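Local coordinates for protein spectinomycin phosphotransferase (PDB 3I0O) that probably transfers a phosphate group from a nucleotide to an acceptor substrate, and here binds ADP, a magnesium ion and the antibiotic spectinomycin, at residues 60-65 with 230-235; 127-132 with 207-212. One frame throughout, in Å; residues are numbered along the deposited sequence.

Contact 1. Residues 60-65 with 230-235; sequences EINLSI and DWDEPM. With MG (magnesium ion), chain E; ADP (adenosine-5'-diphosphate), chain B.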
loop_
_atom_site.group_PDB
_atom_site.type_symbol
_atom_site.label_atom_id
_atom_site.label_comp_id
_atom_site.label_asym_id
_atom_site.label_seq_id
_atom_site.Cartn_x
_atom_site.Cartn_y
_atom_site.Cartn_z
ATOM N N GLU A 60 -6.488 5.422 -14.249
ATOM C CA GLU A 60 -5.957 6.366 -15.220
ATOM C C GLU A 60 -5.202 7.515 -14.561
ATOM O O GLU A 60 -4.196 7.983 -15.098
ATOM C CB GLU A 60 -7.075 6.892 -16.122
ATOM C CG GLU A 60 -7.516 5.859 -17.146
ATOM C CD GLU A 60 -8.469 6.415 -18.182
ATOM O OE1 GLU A 60 -8.142 7.452 -18.800
ATOM O OE2 GLU A 60 -9.541 5.802 -18.386
ATOM N N ILE A 61 -5.666 7.966 -13.399
ATOM C CA ILE A 61 -4.971 9.043 -12.709
ATOM C C ILE A 61 -3.693 8.517 -12.037
ATOM O O ILE A 61 -2.724 9.258 -11.864
ATOM C CB ILE A 61 -5.865 9.723 -11.646
ATOM C CG1 ILE A 61 -5.088 10.863 -10.986
ATOM C CG2 ILE A 61 -6.333 8.711 -10.611
ATOM C CD1 ILE A 61 -5.682 11.346 -9.692
ATOM N N ASN A 62 -3.689 7.242 -11.657
ATOM C CA ASN A 62 -2.507 6.654 -11.042
ATOM C C ASN A 62 -1.441 6.363 -12.095
ATOM O O ASN A 62 -0.255 6.520 -11.831
ATOM C CB ASN A 62 -2.872 5.382 -10.293
ATOM C CG ASN A 62 -3.819 5.646 -9.146
ATOM O OD1 ASN A 62 -3.717 6.676 -8.474
ATOM N ND2 ASN A 62 -4.742 4.716 -8.903
ATOM N N LEU A 63 -1.858 5.929 -13.283
ATOM C CA LEU A 63 -0.909 5.674 -14.363
ATOM C C LEU A 63 -0.345 7.033 -14.711
ATOM O O LEU A 63 0.775 7.165 -15.196
ATOM C CB LEU A 63 -1.606 5.099 -15.595
ATOM C CG LEU A 63 -2.057 3.645 -15.522
ATOM C CD1 LEU A 63 -2.574 3.220 -16.874
ATOM C CD2 LEU A 63 -0.894 2.770 -15.114
ATOM N N SER A 64 -1.159 8.042 -14.448
ATOM C CA SER A 64 -0.804 9.421 -14.692
ATOM C C SER A 64 0.407 9.777 -13.823
ATOM O O SER A 64 1.336 10.463 -14.268
ATOM C CB SER A 64 -2.005 10.301 -14.350
ATOM O OG SER A 64 -1.717 11.672 -14.489
ATOM N N ILE A 65 0.404 9.281 -12.590
ATOM C CA ILE A 65 1.494 9.551 -11.668
ATOM C C ILE A 65 2.814 8.852 -12.008
ATOM O O ILE A 65 3.874 9.455 -11.856
ATOM C CB ILE A 65 1.079 9.226 -10.209
ATOM C CG1 ILE A 65 -0.013 10.201 -9.775
ATOM C CG2 ILE A 65 2.258 9.387 -9.263
ATOM C CD1 ILE A 65 0.412 11.641 -9.887
ATOM N N ASP A 230 2.836 -0.740 -6.394
ATOM C CA ASP A 230 1.548 -0.420 -5.795
ATOM C C ASP A 230 1.274 1.083 -5.842
ATOM O O ASP A 230 1.189 1.742 -4.804
ATOM C CB ASP A 230 1.521 -0.901 -4.336
ATOM C CG ASP A 230 0.165 -1.450 -3.912
ATOM O OD1 ASP A 230 -0.843 -1.196 -4.610
ATOM O OD2 ASP A 230 0.107 -2.136 -2.869
ATOM N N TRP A 231 1.141 1.631 -7.045
ATOM C CA TRP A 231 0.845 3.053 -7.179
ATOM C C TRP A 231 -0.654 3.239 -7.412
ATOM O O TRP A 231 -1.094 3.757 -8.444
ATOM C CB TRP A 231 1.665 3.678 -8.318
ATOM C CG TRP A 231 3.104 3.792 -7.969
ATOM C CD1 TRP A 231 4.084 2.855 -8.166
ATOM C CD2 TRP A 231 3.721 4.872 -7.263
ATOM N NE1 TRP A 231 5.275 3.291 -7.618
ATOM C CE2 TRP A 231 5.076 4.525 -7.059
ATOM C CE3 TRP A 231 3.260 6.102 -6.779
ATOM C CZ2 TRP A 231 5.967 5.358 -6.392
ATOM C CZ3 TRP A 231 4.154 6.933 -6.115
ATOM C CH2 TRP A 231 5.493 6.553 -5.927
ATOM N N ASP A 232 -1.437 2.813 -6.429
ATOM C CA ASP A 232 -2.883 2.928 -6.530
ATOM C C ASP A 232 -3.449 4.028 -5.653
ATOM O O ASP A 232 -4.538 4.525 -5.911
ATOM C CB ASP A 232 -3.558 1.601 -6.161
ATOM C CG ASP A 232 -3.232 0.482 -7.140
ATOM O OD1 ASP A 232 -3.396 0.681 -8.367
ATOM O OD2 ASP A 232 -2.820 -0.600 -6.673
ATOM N N GLU A 233 -2.704 4.411 -4.625
ATOM C CA GLU A 233 -3.171 5.439 -3.702
ATOM C C GLU A 233 -2.333 6.711 -3.668
ATOM O O GLU A 233 -2.259 7.354 -2.631
ATOM C CB GLU A 233 -3.238 4.868 -2.279
ATOM C CG GLU A 233 -3.896 3.495 -2.173
ATOM C CD GLU A 233 -5.385 3.528 -2.463
ATOM O OE1 GLU A 233 -5.793 4.119 -3.488
ATOM O OE2 GLU A 233 -6.151 2.950 -1.665
ATOM N N PRO A 234 -1.683 7.090 -4.782
ATOM C CA PRO A 234 -0.906 8.325 -4.652
ATOM C C PRO A 234 -1.811 9.471 -4.190
ATOM O O PRO A 234 -2.997 9.494 -4.494
ATOM C CB PRO A 234 -0.337 8.527 -6.061
ATOM C CG PRO A 234 -1.374 7.906 -6.936
ATOM C CD PRO A 234 -1.717 6.636 -6.182
ATOM N N MET A 235 -1.247 10.406 -3.436
ATOM C CA MET A 235 -2.018 11.532 -2.921
ATOM C C MET A 235 -1.135 12.733 -2.628
ATOM O O MET A 235 0.090 12.658 -2.702
ATOM C CB MET A 235 -2.740 11.140 -1.625
ATOM C CG MET A 235 -1.806 10.868 -0.453
ATOM S SD MET A 235 -2.605 10.769 1.162
ATOM C CE MET A 235 -2.760 9.081 1.408
HETATM MG MG MG E . 0.949 -4.040 -2.256
HETATM P PB ADP B . -1.755 -5.027 -4.502
HETATM O O1B ADP B . -2.137 -3.602 -4.376
HETATM O O2B ADP B . -2.798 -6.041 -4.779
HETATM O O3B ADP B . -0.969 -5.464 -3.156
HETATM P PA ADP B . 0.910 -4.664 -5.552
HETATM O O1A ADP B . 1.153 -3.712 -6.657
HETATM O O2A ADP B . 1.223 -4.252 -4.166
HETATM O O3A ADP B . -0.633 -5.157 -5.659
HETATM O "O5'" ADP B . 1.714 -6.030 -5.866
HETATM C "C5'" ADP B . 1.574 -7.183 -5.008
HETATM C "C4'" ADP B . 2.626 -8.254 -5.330
HETATM O "O4'" ADP B . 2.600 -8.609 -6.723
HETATM C "C3'" ADP B . 4.083 -7.823 -5.085
HETATM O "O3'" ADP B . 4.489 -8.230 -3.768
HETATM C "C2'" ADP B . 4.833 -8.669 -6.125
HETATM O "O2'" ADP B . 5.079 -9.983 -5.584
HETATM C "C1'" ADP B . 3.887 -8.803 -7.335
HETATM N N9 ADP B . 4.217 -7.889 -8.478
HETATM C C8 ADP B . 3.796 -6.595 -8.699
HETATM N N7 ADP B . 4.262 -6.059 -9.789
HETATM C C5 ADP B . 5.052 -7.058 -10.344
HETATM C C6 ADP B . 5.855 -7.134 -11.544
HETATM N N6 ADP B . 5.968 -6.125 -12.401
HETATM N N1 ADP B . 6.524 -8.302 -11.795
HETATM C C2 ADP B . 6.412 -9.327 -10.927
HETATM N N3 ADP B . 5.700 -9.372 -9.787
HETATM C C4 ADP B . 5.035 -8.187 -9.554
HETATM O O HOH W 1 2.230 -5.244 -1.815
#

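Contact 2. Residues 127-132 with 207-212; sequences QIHETS and VLCHSD. With SMI (spectinomycin), chain C.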
loop_
_atom_site.group_PDB
_atom_site.type_symbol
_atom_site.label_atom_id
_atom_site.label_comp_id
_atom_site.label_asym_id
_atom_site.label_seq_id
_atom_site.Cartn_x
_atom_site.Cartn_y
_atom_site.Cartn_z
ATOM N N GLN A 127 13.167 12.221 -4.269
ATOM C CA GLN A 127 12.900 12.581 -5.666
ATOM C C GLN A 127 11.395 12.682 -5.927
ATOM O O GLN A 127 10.926 13.639 -6.550
ATOM C CB GLN A 127 13.479 11.531 -6.614
ATOM C CG GLN A 127 14.857 11.818 -7.161
ATOM C CD GLN A 127 15.289 10.762 -8.171
ATOM O OE1 GLN A 127 15.767 9.681 -7.803
ATOM N NE2 GLN A 127 15.101 11.064 -9.456
ATOM N N ILE A 128 10.649 11.680 -5.459
ATOM C CA ILE A 128 9.200 11.651 -5.625
ATOM C C ILE A 128 8.569 12.854 -4.937
ATOM O O ILE A 128 7.727 13.535 -5.513
ATOM C CB ILE A 128 8.587 10.381 -5.019
ATOM C CG1 ILE A 128 9.120 9.149 -5.741
ATOM C CG2 ILE A 128 7.075 10.449 -5.108
ATOM C CD1 ILE A 128 8.838 7.851 -5.013
ATOM N N HIS A 129 8.974 13.111 -3.698
ATOM C CA HIS A 129 8.437 14.248 -2.965
ATOM C C HIS A 129 8.791 15.588 -3.613
ATOM O O HIS A 129 7.982 16.507 -3.602
ATOM C CB HIS A 129 8.929 14.225 -1.517
ATOM C CG HIS A 129 8.374 13.091 -0.713
ATOM N ND1 HIS A 129 8.834 12.775 0.548
ATOM C CD2 HIS A 129 7.396 12.198 -0.991
ATOM C CE1 HIS A 129 8.166 11.735 1.010
ATOM N NE2 HIS A 129 7.287 11.366 0.095
ATOM N N GLU A 130 9.989 15.693 -4.184
ATOM C CA GLU A 130 10.422 16.936 -4.816
ATOM C C GLU A 130 9.774 17.107 -6.180
ATOM O O GLU A 130 9.829 18.191 -6.761
ATOM C CB GLU A 130 11.946 16.967 -4.970
ATOM C CG GLU A 130 12.723 17.014 -3.657
ATOM C CD GLU A 130 12.871 18.419 -3.084
ATOM O OE1 GLU A 130 11.851 19.133 -2.957
ATOM O OE2 GLU A 130 14.015 18.803 -2.752
ATOM N N THR A 131 9.147 16.048 -6.684
ATOM C CA THR A 131 8.511 16.107 -7.995
ATOM C C THR A 131 7.326 17.067 -8.079
ATOM O O THR A 131 6.383 16.981 -7.296
ATOM C CB THR A 131 8.059 14.707 -8.459
ATOM O OG1 THR A 131 9.214 13.911 -8.758
ATOM C CG2 THR A 131 7.175 14.813 -9.702
ATOM N N SER A 132 7.392 17.975 -9.051
ATOM C CA SER A 132 6.354 18.977 -9.280
ATOM C C SER A 132 5.173 18.370 -10.023
ATOM O O SER A 132 5.348 17.715 -11.053
ATOM C CB SER A 132 6.925 20.148 -10.086
ATOM O OG SER A 132 5.900 21.059 -10.437
ATOM N N VAL A 207 3.260 17.363 -0.482
ATOM C CA VAL A 207 4.020 16.876 -1.636
ATOM C C VAL A 207 3.381 15.600 -2.197
ATOM O O VAL A 207 2.455 15.051 -1.598
ATOM C CB VAL A 207 5.470 16.549 -1.253
ATOM C CG1 VAL A 207 6.130 17.763 -0.624
ATOM C CG2 VAL A 207 5.496 15.370 -0.300
ATOM N N LEU A 208 3.863 15.138 -3.347
ATOM C CA LEU A 208 3.333 13.912 -3.937
ATOM C C LEU A 208 3.755 12.737 -3.057
ATOM O O LEU A 208 4.950 12.487 -2.860
ATOM C CB LEU A 208 3.864 13.701 -5.365
ATOM C CG LEU A 208 3.519 12.356 -6.031
ATOM C CD1 LEU A 208 2.020 12.211 -6.146
ATOM C CD2 LEU A 208 4.141 12.260 -7.407
ATOM N N CYS A 209 2.774 12.021 -2.525
ATOM C CA CYS A 209 3.052 10.877 -1.668
ATOM C C CYS A 209 2.535 9.554 -2.219
ATOM O O CYS A 209 1.510 9.497 -2.905
ATOM C CB CYS A 209 2.446 11.097 -0.278
ATOM S SG CYS A 209 3.202 12.442 0.687
ATOM N N HIS A 210 3.259 8.488 -1.909
ATOM C CA HIS A 210 2.873 7.152 -2.319
ATOM C C HIS A 210 1.693 6.777 -1.422
ATOM O O HIS A 210 0.675 6.277 -1.890
ATOM C CB HIS A 210 4.048 6.192 -2.106
ATOM C CG HIS A 210 3.777 4.789 -2.548
ATOM N ND1 HIS A 210 2.971 3.928 -1.835
ATOM C CD2 HIS A 210 4.217 4.093 -3.623
ATOM C CE1 HIS A 210 2.929 2.760 -2.451
ATOM N NE2 HIS A 210 3.676 2.834 -3.538
ATOM N N SER A 211 1.864 7.049 -0.130
ATOM C CA SER A 211 0.861 6.812 0.912
ATOM C C SER A 211 0.873 5.406 1.514
ATOM O O SER A 211 0.331 5.180 2.599
ATOM C CB SER A 211 -0.549 7.112 0.389
ATOM O OG SER A 211 -1.133 5.948 -0.166
ATOM N N ASP A 212 1.498 4.464 0.828
ATOM C CA ASP A 212 1.502 3.104 1.324
ATOM C C ASP A 212 2.830 2.409 1.015
ATOM O O ASP A 212 2.857 1.242 0.635
ATOM C CB ASP A 212 0.318 2.375 0.685
ATOM C CG ASP A 212 0.068 1.001 1.284
ATOM O OD1 ASP A 212 0.043 0.877 2.534
ATOM O OD2 ASP A 212 -0.124 0.051 0.491
HETATM O O1 SMI C . 0.017 -5.228 4.164
HETATM C C2 SMI C . 0.281 -6.384 5.002
HETATM C C2M SMI C . 0.281 -7.632 4.128
HETATM C C3 SMI C . -0.810 -6.495 6.132
HETATM C C4 SMI C . -0.730 -5.205 6.908
HETATM C C5 SMI C . -1.126 -4.145 5.901
HETATM O O5 SMI C . -1.103 -2.905 6.615
HETATM C C6 SMI C . -0.002 -3.979 4.912
HETATM O O1B SMI C . -2.419 -4.322 5.337
HETATM O O2B SMI C . -0.309 -3.066 3.842
HETATM C C7 SMI C . -2.690 -3.256 4.459
HETATM C C8 SMI C . -4.113 -3.429 3.898
HETATM N N8 SMI C . -5.023 -3.442 5.064
HETATM C C8M SMI C . -6.417 -3.620 4.643
HETATM C C9 SMI C . -4.411 -2.216 2.957
HETATM O O9 SMI C . -4.312 -0.995 3.710
HETATM C C10 SMI C . -3.372 -2.182 1.791
HETATM N N10 SMI C . -3.568 -1.108 0.958
HETATM C C1M SMI C . -4.885 -1.107 0.308
HETATM C C11 SMI C . -1.967 -2.081 2.381
HETATM O O11 SMI C . -1.041 -2.078 1.319
HETATM C C12 SMI C . -1.659 -3.239 3.313
HETATM O O4A SMI C . -1.620 -5.120 8.027
HETATM O O4B SMI C . 0.553 -5.337 7.379
#

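Contact 1. Residues 60-65 with 230-235
Asn62, on helix 59-71, pushes its side chain into a bend formed by Trp231, Asp232 and Pro234, and illustrates how a helix can be fitted to a metal-binding loop with one polar side chain at the closest point and an apolar one beside it. With chi1 at -63°, its CG stands beside the backbone N, and the amide is carried in among the loop carbonyls. Packing is tight round this side chain, and CB rests on Trp231 O at 3.0 Å. The amide divides its two ends: ND2 comes within 3.0 Å of Asp232 O, while OD1 lies equally close to Pro234 CD, the two side chains crossing at about a right angle. One turn further on, Ile65 makes a looser hydrocarbon layer. Its CG1 passes Pro234 CG at 3.9 Å, the two side chains running past each other in opposite directions, and its CG2 meets the Trp231 ring obliquely at CE3. The indole has further partners: NE1 donates a hydrogen bond to Ile228 O, and the ring meets His210 edge-to-face.

The other side of the loop is the more open one. Asp232 and Asp230 are both partly exposed, and the CB of Asp232 points away from the helix; its OD1 has a long, weak ion pair with Lys54. Asp230 OD2 binds the magnesium ion at 2.2 Å, and the metal is also held by Asn217, two ADP oxygens, O3B and O2A, and a water. Buried packing on one flank and a nucleotide-bound metal on the other are what the kinase-like fold of aminoglycoside phosphotransferases leads one to expect: Asp230 probably matches the aspartate of the protein-kinase DFG segment, and helix 59-71 the helix that follows the nucleotide-binding lysine strand.

Contact 2. Residues 127-132 with 207-212
This is a buried helix-on-strand contact in which His129 and Ile128, in the last turn of helix 115-130, lie against Val207 and Leu208 of strand 206-209, just before the loop that reaches spectinomycin. The imidazole of His129 meets three residues of the strand, and it shows how one ring can use a face and an edge at once. Over a face lies CG2 of Val207, 4.0 Å from the ring centroid and 29° off its normal, a CH-pi contact. Val207 reaches it because chi1 of -56° sends CG1 beside the backbone N and leaves CG2 between N and the carbonyl carbon. At the ring edge, near its plane, CD2 sits 3.1 Å from Leu208 O. Cys209 SG stands farther off, oblique to the same ring. No hydrogen bond joins the two segments; both ring nitrogens are hydrogen-bonded to residues beyond them, ND1 to Tyr267 OH and NE2 to Asp242 OD2, which helps fix the rotation of the buried ring.

Ile128 completes the interface with its CG2 branch, which touches Leu208 CG at 4.1 Å and also comes near Leu208 O. Nearby, Thr131 OG1 donates a hydrogen bond to Gln127 O at 2.8 Å.

Beyond the strand, Asp212 N donates to His210 ND1 almost exactly in the ring plane. Asp212 OD2 accepts a very short hydrogen bond of 2.5 Å from spectinomycin O11, while its OD1 makes a salt bridge with Arg284. His210, Asp212 and Asn217 fit the HxDxxxxN signature of this kinase-like family. Strand 206-209 is an outer strand of its small sheet, antiparallel to strand 235-238. Leu208 also packs on Ile65 and Leu69 of helix 59-71, Ile128 reaches Ile228 of strand 226-228, and Asp242 of helix 240-243 bonds both His129 and the His210 backbone.

Overall arrangement
From the N terminus, the chain runs through three strands of the five-stranded sheet into helix 59-71, which opens the loop that contact 1 closes, then adds the last two strands. It passes through helix 115-130, where contact 2 begins, and returns by strand 206-209 to close that contact. Only afterwards does residue range 230-235 come back to helix 59-71, so contact 2 is nested inside the larger loop. The two meet directly: Met235 O and Cys209 N are probably hydrogen-bonded, as are Glu233 O and Ser211 OG. Contact 1 ties helix 59-71 to the loop holding magnesium and ADP, contact 2 ties helix 115-130 to the strand leading towards spectinomycin.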